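Local coordinates for Lin1840 protein (Listeria innocua serovar 6a, PDB 4ZOC) that probably hydrolyses terminal, non-reducing beta-D-glucosyl residues with release of beta-D-glucose, as a beta-glucosidase involved in beta-1,2-glucan metabolism, at residues Tyr96-Pro101 against Asp357-Glu362; Ala370-Ala375 against Ala537-Gly542; Asp404-Trp409 against Gly413-Gly418; Asn420-Leu425 against Val432-Thr437. The protein carries 2 engineered substitutions. All coordinates share one frame; numbering follows the deposited sequence.

In the fold
Contacts 1 and 2 share helix 361-374, which leads from the TIM barrel of this family 3 glycoside hydrolase to its second, alpha/beta domain. Contact 1 sets a barrel loop on the turn just ahead of that helix, and contact 2 uses its end; their centres are about 18 Å apart, with Pro101 CG 3.5 Å from Gly371 CA. Contact 3, centred about 11 Å from contact 1, lies within the loop that carries Trp409 of the glucose pocket, and there Val99 CG1 lies 3.3 Å from Leu406 O. Contact 4, on helix 421-426, returns to contact 2, centres about 16 Å apart, where Ala537 CB packs 3.4 Å from Gly424 O.

Contact 1: Tyr96-Pro101 against Asp357-Glu362; sequences YKTVFP and DILTDE
Lys97 and Ile358 show how a long polar side chain can spend its base on apolar packing and its tip on a distant acceptor. The CB of Lys97 lies 3.7 Å from Ile358 CG2, and its CG comes slightly closer to the same methyl, at 3.6 Å. The chain then bends at CG (chi2 -93°), which carries CD and CE off from Ile358 and delivers NZ to the carbonyl O of Tyr412, with a long, weak ion pair to Glu414 besides. Beside this pair, Thr98 meets Leu359 through its hydroxyl: OG1 is 3.4 Å from Leu359 CA and 3.5 Å from Leu359 CD1. That methyl also lies 3.9 Å from Lys97 O. The polar work is done by Glu125 of helix 112-128, whose OE2 is hydrogen-bonded to both Thr98 OG1 and Leu359 N while OE1 takes Lys97 N, so one carboxylate ties the two segments together. Thr360, next in the chain, is the N-cap of helix 361-374, its OG1 bonded to Ser363 N. The contact is thus a loop following a strand of the family 3 TIM barrel, set against the turn just ahead of the helix that leads into the second domain.

Contact 2: Ala370-Ala375 against Ala537-Gly542; sequences AGVESA and ADLLSG
The ends of two helices, 361-374 and 532-541, meet where Leu539 reaches over to Val372 and Ala375. Leu539 forks between them. Its CD1 touches Ala375 CB at 3.6 Å, while CD2 faces Val372, 4.1 Å from CB and equally far from the carbonyl O. With CG beside the backbone N of Leu539 (chi1 -71°) the fork is carried toward the other helix, and Val372 crosses it at a slant, CG1 being 4.2 Å from Leu539 CG. Leu539 is buried and supplies the apolar centre of the contact. Ala375, the first residue past its helix, directly precedes strand 376-380, which is outermost within the chain in the six-stranded mixed sheet of the second domain; the neighbouring strand, 521-524, runs antiparallel to it and comes shortly before helix 532-541, so the packing joins the helices leading into and out of adjacent strands. A turn before Val372, Arg368 forms a salt bridge with Asp538, adding a charged link where Val372 CG1 only grazes Asp538 CB at 4.5 Å. Within the first helix, Ser374 OG donates to Ala370 O at 2.8 Å, well tilted from the carbonyl plane (32°), which ties the serine hydroxyl to its own helix. Salt bridges from Glu373 to Lys639 and Lys665 link helix 361-374 to the five-stranded sheet holding strands 638-648 and 659-668.

Contact 3: Asp404-Trp409 against Gly413-Gly418; sequences DILGGW and GEEKDG
Leu406 carries the tight half of this contact by lying against the backbone of the turn at Glu414 and Glu415. Its CD1 is 3.6 Å from Glu414 C and 3.7 Å from Glu415 N, so a methyl covers the peptide bond between them, and Glu415 CG approaches the same methyl at 3.8 Å. The other branch, CD2, looks toward Gly418 CA, where there is no side chain to intervene. On the polar side the extended Glu415 side chain runs past Leu406 to rest OE2 3.6 Å from Asp404 CA. The two carboxylates themselves are joined more loosely, through water: Glu415 OE2 and Asp404 OD1 stand 3.9 Å apart, their planes turned by 28°. The water between them donates to Asp404 OD1 at 2.8 Å and to Glu415 OE2 at 2.7 Å while accepting from Leu406 N. Asn468 ND2 adds a second grip on Asp404 OD1. Further out, Lys416 NZ pairs with Glu414 and Asp417 in a small salt-bridge network. The loop also carries Trp409, which touches glucose. Both water protons going to carboxylates is consistent with two ionised acids; their mutual repulsion would probably be eased by this water and by Asn468.

Contact 4: Asn420-Leu425 against Val432-Thr437; sequences NVETGL and VEVVST
Asn420 OD1 is gripped twice by Thr423, by its hydroxyl OG1 at 2.7 Å and by its backbone N at 2.9 Å, the two donors coming from opposite faces of the amide plane. The bond from N is the capping bond of an N-cap: it starts helix 421-426, the helix of a beta-alpha-beta unit running from strand 393-397 to strand 432-436, its parallel neighbour and the outermost strand of the sheet within the chain. The capped helix lies over the strand that follows it. Glu422 stretches out along its whole length, with CG opposite its own N (chi1 175°), and so lays its carboxylate against Val434. CD and OE2 of Glu422 are each 3.7 Å from Val434 CG2, and OE1 stands 4.0 Å from the other branch, CG1. Val434 CG2 sits over the flat face of the carboxylate, whose charge is paired within the helix by a salt bridge from Glu422 OE2 to Arg426, one turn on. Leu395 of strand 393-397 lies beside the contact and touches Glu422, Leu425 and Val432. On the far face of strand 432-436, Val435 packs on helix 444-456, giving the alpha/beta layering of this domain. The second touch, closer to the helix end, is lighter and wholly apolar: Leu425 CB lies 4.4 Å from Val432 CG2.

Contact 1: Tyr96-Pro101 against Asp357-Glu362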
loop_
_atom_site.group_PDB
_atom_site.type_symbol
_atom_site.label_atom_id
_atom_site.label_comp_id
_atom_site.label_asym_id
_atom_site.label_seq_id
_atom_site.Cartn_x
_atom_site.Cartn_y
_atom_site.Cartn_z
ATOM N N TYR A 96 -6.299 2.163 33.496
ATOM C CA TYR A 96 -7.332 1.353 34.015
ATOM C C TYR A 96 -8.572 2.183 34.294
ATOM O O TYR A 96 -9.451 2.324 33.418
ATOM C CB TYR A 96 -6.863 0.484 35.230
ATOM C CG TYR A 96 -7.876 -0.565 35.596
ATOM C CD1 TYR A 96 -8.089 -1.678 34.779
ATOM C CD2 TYR A 96 -8.591 -0.510 36.775
ATOM C CE1 TYR A 96 -9.017 -2.625 35.080
ATOM C CE2 TYR A 96 -9.509 -1.463 37.103
ATOM C CZ TYR A 96 -9.764 -2.536 36.224
ATOM O OH TYR A 96 -10.706 -3.490 36.518
ATOM N N LYS A 97 -8.680 2.738 35.509
ATOM C CA LYS A 97 -9.758 3.703 35.853
ATOM C C LYS A 97 -9.298 5.125 35.672
ATOM O O LYS A 97 -10.108 5.972 35.181
ATOM C CB LYS A 97 -10.299 3.514 37.275
ATOM C CG LYS A 97 -11.020 2.211 37.377
ATOM C CD LYS A 97 -12.485 2.340 37.121
ATOM C CE LYS A 97 -13.086 0.939 37.100
ATOM N NZ LYS A 97 -14.430 1.075 36.419
ATOM N N THR A 98 -8.032 5.417 36.011
ATOM C CA THR A 98 -7.438 6.684 35.621
ATOM C C THR A 98 -6.934 6.555 34.180
ATOM O O THR A 98 -5.947 5.796 33.917
ATOM C CB THR A 98 -6.288 7.140 36.550
ATOM O OG1 THR A 98 -6.717 7.061 37.916
ATOM C CG2 THR A 98 -5.863 8.629 36.169
ATOM N N VAL A 99 -7.643 7.197 33.238
ATOM C CA VAL A 99 -7.362 6.977 31.830
ATOM C C VAL A 99 -6.365 8.038 31.375
ATOM O O VAL A 99 -6.548 9.226 31.590
ATOM C CB VAL A 99 -8.613 6.957 30.954
ATOM C CG1 VAL A 99 -8.285 6.608 29.484
ATOM C CG2 VAL A 99 -9.635 6.026 31.504
ATOM N N PHE A 100 -5.276 7.553 30.810
ATOM C CA PHE A 100 -4.184 8.343 30.295
ATOM C C PHE A 100 -4.412 8.587 28.785
ATOM O O PHE A 100 -5.338 8.005 28.154
ATOM C CB PHE A 100 -2.839 7.636 30.538
ATOM C CG PHE A 100 -2.349 7.715 31.962
ATOM C CD1 PHE A 100 -2.970 6.992 32.942
ATOM C CD2 PHE A 100 -1.203 8.439 32.301
ATOM C CE1 PHE A 100 -2.547 7.055 34.241
ATOM C CE2 PHE A 100 -0.822 8.525 33.602
ATOM C CZ PHE A 100 -1.489 7.834 34.576
ATOM N N PRO A 101 -3.566 9.464 28.179
ATOM C CA PRO A 101 -3.689 9.649 26.696
ATOM C C PRO A 101 -3.554 8.335 25.976
ATOM O O PRO A 101 -2.829 7.389 26.428
ATOM C CB PRO A 101 -2.576 10.659 26.363
ATOM C CG PRO A 101 -2.403 11.426 27.646
ATOM C CD PRO A 101 -2.635 10.424 28.756
ATOM N N ASP A 357 -6.510 2.469 46.187
ATOM C CA ASP A 357 -5.487 2.653 45.176
ATOM C C ASP A 357 -6.028 3.095 43.760
ATOM O O ASP A 357 -5.243 3.304 42.851
ATOM C CB ASP A 357 -4.632 1.385 44.997
ATOM C CG ASP A 357 -3.694 1.067 46.194
ATOM O OD1 ASP A 357 -3.503 1.934 47.056
ATOM O OD2 ASP A 357 -3.129 -0.072 46.242
ATOM N N ILE A 358 -7.339 3.197 43.604
ATOM C CA ILE A 358 -8.030 3.408 42.333
ATOM C C ILE A 358 -8.498 4.838 42.245
ATOM O O ILE A 358 -9.181 5.383 43.167
ATOM C CB ILE A 358 -9.150 2.405 42.127
ATOM C CG1 ILE A 358 -8.503 0.996 42.037
ATOM C CG2 ILE A 358 -9.898 2.649 40.819
ATOM C CD1 ILE A 358 -9.450 -0.172 42.071
ATOM N N LEU A 359 -8.098 5.456 41.168
ATOM C CA LEU A 359 -8.522 6.808 40.799
ATOM C C LEU A 359 -8.119 7.791 41.921
ATOM O O LEU A 359 -8.919 8.561 42.346
ATOM C CB LEU A 359 -10.019 6.822 40.431
ATOM C CG LEU A 359 -10.598 8.057 39.751
ATOM C CD1 LEU A 359 -9.967 8.226 38.391
ATOM C CD2 LEU A 359 -12.110 7.943 39.592
ATOM N N THR A 360 -6.856 7.746 42.388
ATOM C CA THR A 360 -6.388 8.691 43.399
ATOM C C THR A 360 -6.134 10.049 42.747
ATOM O O THR A 360 -5.842 10.111 41.531
ATOM C CB THR A 360 -5.039 8.289 44.102
ATOM O OG1 THR A 360 -3.940 8.216 43.160
ATOM C CG2 THR A 360 -5.197 6.979 44.837
ATOM N N ASP A 361 -6.154 11.118 43.557
ATOM C CA ASP A 361 -5.711 12.402 43.065
ATOM C C ASP A 361 -4.262 12.402 42.525
ATOM O O ASP A 361 -4.009 13.059 41.544
ATOM C CB ASP A 361 -5.864 13.468 44.155
ATOM C CG ASP A 361 -7.324 13.740 44.452
ATOM O OD1 ASP A 361 -8.218 13.277 43.700
ATOM O OD2 ASP A 361 -7.595 14.412 45.442
ATOM N N GLU A 362 -3.323 11.734 43.183
ATOM C CA GLU A 362 -1.976 11.576 42.668
ATOM C C GLU A 362 -1.997 10.975 41.239
ATOM O O GLU A 362 -1.325 11.474 40.335
ATOM C CB GLU A 362 -1.148 10.662 43.603
ATOM C CG GLU A 362 0.335 10.804 43.370
ATOM C CD GLU A 362 1.157 9.767 44.091
ATOM O OE1 GLU A 362 0.626 9.057 44.980
ATOM O OE2 GLU A 362 2.350 9.652 43.754
#

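Contact 2: Ala370-Ala375 against Ala537-Gly542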
loop_
_atom_site.group_PDB
_atom_site.type_symbol
_atom_site.label_atom_id
_atom_site.label_comp_id
_atom_site.label_asym_id
_atom_site.label_seq_id
_atom_site.Cartn_x
_atom_site.Cartn_y
_atom_site.Cartn_z
ATOM N N ALA A 370 0.695 13.618 31.805
ATOM C CA ALA A 370 0.864 12.877 30.576
ATOM C C ALA A 370 0.180 13.579 29.405
ATOM O O ALA A 370 0.755 13.618 28.322
ATOM C CB ALA A 370 0.373 11.441 30.665
ATOM N N GLY A 371 -1.051 14.039 29.630
ATOM C CA GLY A 371 -1.813 14.785 28.620
ATOM C C GLY A 371 -1.096 16.055 28.177
ATOM O O GLY A 371 -1.057 16.326 26.957
ATOM N N VAL A 372 -0.545 16.845 29.116
ATOM C CA VAL A 372 0.175 18.050 28.703
ATOM C C VAL A 372 1.512 17.721 28.028
ATOM O O VAL A 372 2.095 18.567 27.304
ATOM C CB VAL A 372 0.284 19.126 29.810
ATOM C CG1 VAL A 372 -1.103 19.441 30.362
ATOM C CG2 VAL A 372 1.139 18.730 30.928
ATOM N N GLU A 373 2.068 16.533 28.292
ATOM C CA GLU A 373 3.316 16.114 27.553
ATOM C C GLU A 373 3.068 15.666 26.107
ATOM O O GLU A 373 3.958 15.766 25.266
ATOM C CB GLU A 373 4.033 14.920 28.240
ATOM C CG GLU A 373 4.589 15.262 29.617
ATOM C CD GLU A 373 5.803 16.135 29.553
ATOM O OE1 GLU A 373 6.599 16.004 28.594
ATOM O OE2 GLU A 373 5.920 16.986 30.449
ATOM N N SER A 374 1.866 15.209 25.838
ATOM C CA SER A 374 1.494 14.451 24.633
ATOM C C SER A 374 0.760 15.274 23.553
ATOM O O SER A 374 0.773 14.924 22.368
ATOM C CB SER A 374 0.566 13.325 25.041
ATOM O OG SER A 374 1.232 12.417 25.864
ATOM N N ALA A 375 0.147 16.360 23.958
ATOM C CA ALA A 375 -0.550 17.248 22.997
ATOM C C ALA A 375 0.481 17.899 22.071
ATOM O O ALA A 375 1.650 18.135 22.488
ATOM C CB ALA A 375 -1.339 18.305 23.701
ATOM N N ALA A 537 -7.313 23.126 29.157
ATOM C CA ALA A 537 -7.290 24.466 29.810
ATOM C C ALA A 537 -5.868 24.912 30.169
ATOM O O ALA A 537 -5.478 26.091 29.927
ATOM C CB ALA A 537 -8.183 24.440 31.040
ATOM N N ASP A 538 -5.071 24.005 30.721
ATOM C CA ASP A 538 -3.691 24.322 31.082
ATOM C C ASP A 538 -2.812 24.679 29.874
ATOM O O ASP A 538 -2.053 25.634 29.950
ATOM C CB ASP A 538 -3.047 23.211 31.841
ATOM C CG ASP A 538 -3.625 23.047 33.257
ATOM O OD1 ASP A 538 -4.442 23.877 33.735
ATOM O OD2 ASP A 538 -3.282 22.050 33.871
ATOM N N LEU A 539 -2.983 23.971 28.751
ATOM C CA LEU A 539 -2.194 24.293 27.618
ATOM C C LEU A 539 -2.650 25.622 27.021
ATOM O O LEU A 539 -1.812 26.414 26.606
ATOM C CB LEU A 539 -2.283 23.205 26.577
ATOM C CG LEU A 539 -1.542 21.947 27.040
ATOM C CD1 LEU A 539 -2.002 20.814 26.158
ATOM C CD2 LEU A 539 -0.056 22.042 26.932
ATOM N N LEU A 540 -3.947 25.849 26.930
ATOM C CA LEU A 540 -4.483 27.111 26.352
ATOM C C LEU A 540 -4.078 28.347 27.151
ATOM O O LEU A 540 -3.916 29.408 26.586
ATOM C CB LEU A 540 -6.023 27.078 26.271
ATOM C CG LEU A 540 -6.568 26.077 25.263
ATOM C CD1 LEU A 540 -8.092 26.082 25.328
ATOM C CD2 LEU A 540 -6.075 26.424 23.863
ATOM N N SER A 541 -4.061 28.186 28.470
ATOM C CA SER A 541 -3.806 29.288 29.379
ATOM C C SER A 541 -2.317 29.559 29.580
ATOM O O SER A 541 -1.955 30.622 30.104
ATOM C CB SER A 541 -4.489 29.012 30.741
ATOM O OG SER A 541 -3.602 28.209 31.500
ATOM N N GLY A 542 -1.472 28.606 29.156
ATOM C CA GLY A 542 -0.059 28.683 29.428
ATOM C C GLY A 542 0.426 28.235 30.790
ATOM O O GLY A 542 1.600 28.347 31.062
#

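Contact 3: Asp404-Trp409 against Gly413-Gly418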
loop_
_atom_site.group_PDB
_atom_site.type_symbol
_atom_site.label_atom_id
_atom_site.label_comp_id
_atom_site.label_asym_id
_atom_site.label_seq_id
_atom_site.Cartn_x
_atom_site.Cartn_y
_atom_site.Cartn_z
ATOM N N ASP A 404 -17.012 12.241 25.510
ATOM C CA ASP A 404 -16.221 11.230 24.792
ATOM C C ASP A 404 -14.784 11.732 24.536
ATOM O O ASP A 404 -14.366 12.045 23.386
ATOM C CB ASP A 404 -16.926 10.836 23.521
ATOM C CG ASP A 404 -16.269 9.655 22.799
ATOM O OD1 ASP A 404 -15.343 8.986 23.334
ATOM O OD2 ASP A 404 -16.679 9.440 21.648
ATOM N N ILE A 405 -14.029 11.791 25.600
ATOM C CA ILE A 405 -12.594 12.249 25.568
ATOM C C ILE A 405 -11.618 11.276 26.196
ATOM O O ILE A 405 -10.438 11.605 26.288
ATOM C CB ILE A 405 -12.359 13.673 26.212
ATOM C CG1 ILE A 405 -13.163 13.867 27.480
ATOM C CG2 ILE A 405 -12.800 14.766 25.209
ATOM C CD1 ILE A 405 -12.788 12.941 28.607
ATOM N N LEU A 406 -12.081 10.052 26.523
ATOM C CA LEU A 406 -11.230 9.048 27.191
ATOM C C LEU A 406 -10.513 8.188 26.203
ATOM O O LEU A 406 -9.524 7.560 26.573
ATOM C CB LEU A 406 -12.014 8.140 28.124
ATOM C CG LEU A 406 -12.840 8.862 29.251
ATOM C CD1 LEU A 406 -13.553 7.839 30.113
ATOM C CD2 LEU A 406 -11.964 9.760 30.052
ATOM N N GLY A 407 -10.940 8.197 24.956
ATOM C CA GLY A 407 -10.315 7.406 23.894
ATOM C C GLY A 407 -10.885 6.070 23.692
ATOM O O GLY A 407 -11.539 5.535 24.544
ATOM N N GLY A 408 -10.562 5.489 22.569
ATOM C CA GLY A 408 -10.808 4.088 22.329
ATOM C C GLY A 408 -9.911 3.189 23.183
ATOM O O GLY A 408 -8.940 3.638 23.835
ATOM N N TRP A 409 -10.242 1.913 23.205
ATOM C CA TRP A 409 -9.550 0.960 24.042
ATOM C C TRP A 409 -9.510 1.449 25.502
ATOM O O TRP A 409 -8.509 1.423 26.215
ATOM C CB TRP A 409 -8.197 0.602 23.450
ATOM C CG TRP A 409 -8.315 -0.466 22.440
ATOM C CD1 TRP A 409 -8.088 -0.341 21.078
ATOM C CD2 TRP A 409 -8.733 -1.816 22.652
ATOM N NE1 TRP A 409 -8.362 -1.514 20.452
ATOM C CE2 TRP A 409 -8.758 -2.450 21.385
ATOM C CE3 TRP A 409 -9.084 -2.559 23.787
ATOM C CZ2 TRP A 409 -9.089 -3.812 21.236
ATOM C CZ3 TRP A 409 -9.410 -3.941 23.635
ATOM C CH2 TRP A 409 -9.429 -4.538 22.404
ATOM N N GLY A 413 -12.551 2.571 32.217
ATOM C CA GLY A 413 -12.654 3.949 32.647
ATOM C C GLY A 413 -14.051 4.502 32.400
ATOM O O GLY A 413 -14.758 4.103 31.436
ATOM N N GLU A 414 -14.464 5.395 33.261
ATOM C CA GLU A 414 -15.830 5.934 33.226
ATOM C C GLU A 414 -15.851 7.417 32.813
ATOM O O GLU A 414 -15.153 8.292 33.369
ATOM C CB GLU A 414 -16.542 5.754 34.580
ATOM C CG GLU A 414 -16.522 4.297 35.072
ATOM C CD GLU A 414 -17.132 4.145 36.428
ATOM O OE1 GLU A 414 -18.357 4.379 36.513
ATOM O OE2 GLU A 414 -16.391 3.814 37.407
ATOM N N GLU A 415 -16.761 7.724 31.894
ATOM C CA GLU A 415 -16.907 9.088 31.451
ATOM C C GLU A 415 -17.325 10.098 32.560
ATOM O O GLU A 415 -16.879 11.235 32.558
ATOM C CB GLU A 415 -17.800 9.189 30.193
ATOM C CG GLU A 415 -17.072 8.649 28.975
ATOM C CD GLU A 415 -17.844 8.737 27.703
ATOM O OE1 GLU A 415 -18.993 9.180 27.769
ATOM O OE2 GLU A 415 -17.314 8.302 26.625
ATOM N N LYS A 416 -18.069 9.639 33.544
ATOM C CA LYS A 416 -18.551 10.509 34.604
ATOM C C LYS A 416 -17.425 11.079 35.431
ATOM O O LYS A 416 -17.523 12.194 36.015
ATOM C CB LYS A 416 -19.579 9.763 35.464
ATOM C CG LYS A 416 -18.999 8.605 36.267
ATOM C CD LYS A 416 -20.045 8.076 37.247
ATOM C CE LYS A 416 -19.578 6.828 37.978
ATOM N NZ LYS A 416 -18.297 7.066 38.691
ATOM N N ASP A 417 -16.295 10.347 35.436
ATOM C CA ASP A 417 -15.066 10.775 36.132
ATOM C C ASP A 417 -14.120 11.631 35.295
ATOM O O ASP A 417 -13.145 12.155 35.833
ATOM C CB ASP A 417 -14.225 9.555 36.585
ATOM C CG ASP A 417 -14.955 8.542 37.453
ATOM O OD1 ASP A 417 -15.666 8.909 38.372
ATOM O OD2 ASP A 417 -14.738 7.305 37.238
ATOM N N GLY A 418 -14.373 11.753 33.992
ATOM C CA GLY A 418 -13.555 12.505 33.086
ATOM C C GLY A 418 -13.938 13.980 33.187
ATOM O O GLY A 418 -15.048 14.353 33.586
HETATM O O HOH W 1 -14.687 8.386 25.949
#

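Contact 4: Asn420-Leu425 against Val432-Thr437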
loop_
_atom_site.group_PDB
_atom_site.type_symbol
_atom_site.label_atom_id
_atom_site.label_comp_id
_atom_site.label_asym_id
_atom_site.label_seq_id
_atom_site.Cartn_x
_atom_site.Cartn_y
_atom_site.Cartn_z
ATOM N N ASN A 420 -14.669 17.144 30.918
ATOM C CA ASN A 420 -14.896 17.647 29.560
ATOM C C ASN A 420 -14.272 19.029 29.323
ATOM O O ASN A 420 -13.711 19.689 30.249
ATOM C CB ASN A 420 -16.346 17.522 29.154
ATOM C CG ASN A 420 -17.254 18.555 29.835
ATOM O OD1 ASN A 420 -16.795 19.353 30.641
ATOM N ND2 ASN A 420 -18.495 18.586 29.444
ATOM N N VAL A 421 -14.298 19.490 28.064
ATOM C CA VAL A 421 -13.642 20.734 27.751
ATOM C C VAL A 421 -14.298 21.923 28.465
ATOM O O VAL A 421 -13.573 22.745 29.004
ATOM C CB VAL A 421 -13.572 20.957 26.252
ATOM C CG1 VAL A 421 -12.911 22.275 25.941
ATOM C CG2 VAL A 421 -12.777 19.811 25.623
ATOM N N GLU A 422 -15.641 22.018 28.446
ATOM C CA GLU A 422 -16.306 23.100 29.138
ATOM C C GLU A 422 -15.905 23.150 30.617
ATOM O O GLU A 422 -15.506 24.202 31.131
ATOM C CB GLU A 422 -17.852 23.032 29.035
ATOM C CG GLU A 422 -18.511 24.129 29.877
ATOM C CD GLU A 422 -20.042 24.147 29.803
ATOM O OE1 GLU A 422 -20.638 23.246 29.193
ATOM O OE2 GLU A 422 -20.628 25.126 30.317
ATOM N N THR A 423 -15.944 22.020 31.282
ATOM C CA THR A 423 -15.679 21.953 32.719
ATOM C C THR A 423 -14.234 22.358 32.995
ATOM O O THR A 423 -13.960 23.128 33.925
ATOM C CB THR A 423 -16.022 20.569 33.278
ATOM O OG1 THR A 423 -17.406 20.327 33.082
ATOM C CG2 THR A 423 -15.682 20.438 34.795
ATOM N N GLY A 424 -13.317 21.872 32.172
ATOM C CA GLY A 424 -11.895 22.208 32.302
ATOM C C GLY A 424 -11.683 23.718 32.100
ATOM O O GLY A 424 -11.010 24.385 32.912
ATOM N N LEU A 425 -12.311 24.304 31.089
ATOM C CA LEU A 425 -12.073 25.732 30.823
ATOM C C LEU A 425 -12.632 26.619 31.953
ATOM O O LEU A 425 -12.014 27.633 32.328
ATOM C CB LEU A 425 -12.700 26.147 29.451
ATOM C CG LEU A 425 -12.091 25.591 28.175
ATOM C CD1 LEU A 425 -12.542 26.456 26.999
ATOM C CD2 LEU A 425 -10.603 25.538 28.273
ATOM N N VAL A 432 -16.820 32.178 29.863
ATOM C CA VAL A 432 -16.976 31.200 28.803
ATOM C C VAL A 432 -18.448 31.120 28.448
ATOM O O VAL A 432 -19.330 30.994 29.307
ATOM C CB VAL A 432 -16.437 29.796 29.170
ATOM C CG1 VAL A 432 -16.456 28.874 27.975
ATOM C CG2 VAL A 432 -15.048 29.839 29.766
ATOM N N GLU A 433 -18.738 31.287 27.154
ATOM C CA GLU A 433 -20.056 31.029 26.627
ATOM C C GLU A 433 -19.941 29.848 25.676
ATOM O O GLU A 433 -19.137 29.880 24.780
ATOM C CB GLU A 433 -20.466 32.232 25.843
ATOM C CG GLU A 433 -21.925 32.442 25.692
ATOM C CD GLU A 433 -22.219 33.941 25.452
ATOM O OE1 GLU A 433 -22.719 34.248 24.413
ATOM O OE2 GLU A 433 -21.987 34.808 26.317
ATOM N N VAL A 434 -20.835 28.889 25.824
ATOM C CA VAL A 434 -20.689 27.598 25.209
ATOM C C VAL A 434 -21.810 27.358 24.261
ATOM O O VAL A 434 -22.943 27.593 24.591
ATOM C CB VAL A 434 -20.724 26.514 26.300
ATOM C CG1 VAL A 434 -20.725 25.147 25.623
ATOM C CG2 VAL A 434 -19.520 26.694 27.187
ATOM N N VAL A 435 -21.508 26.834 23.074
ATOM C CA VAL A 435 -22.514 26.354 22.161
ATOM C C VAL A 435 -22.051 24.981 21.641
ATOM O O VAL A 435 -21.125 24.903 20.826
ATOM C CB VAL A 435 -22.699 27.261 20.931
ATOM C CG1 VAL A 435 -23.822 26.811 20.014
ATOM C CG2 VAL A 435 -22.994 28.735 21.341
ATOM N N SER A 436 -22.733 23.926 22.090
ATOM C CA SER A 436 -22.474 22.565 21.674
ATOM C C SER A 436 -23.137 22.331 20.349
ATOM O O SER A 436 -24.219 22.880 20.083
ATOM C CB SER A 436 -23.064 21.572 22.701
ATOM O OG SER A 436 -22.868 20.259 22.302
ATOM N N THR A 437 -22.492 21.562 19.487
ATOM C CA THR A 437 -23.080 21.164 18.238
ATOM C C THR A 437 -22.887 19.672 18.132
ATOM O O THR A 437 -22.118 19.093 18.934
ATOM C CB THR A 437 -22.431 21.851 17.008
ATOM O OG1 THR A 437 -21.034 21.527 16.892
ATOM C CG2 THR A 437 -22.594 23.335 17.089
#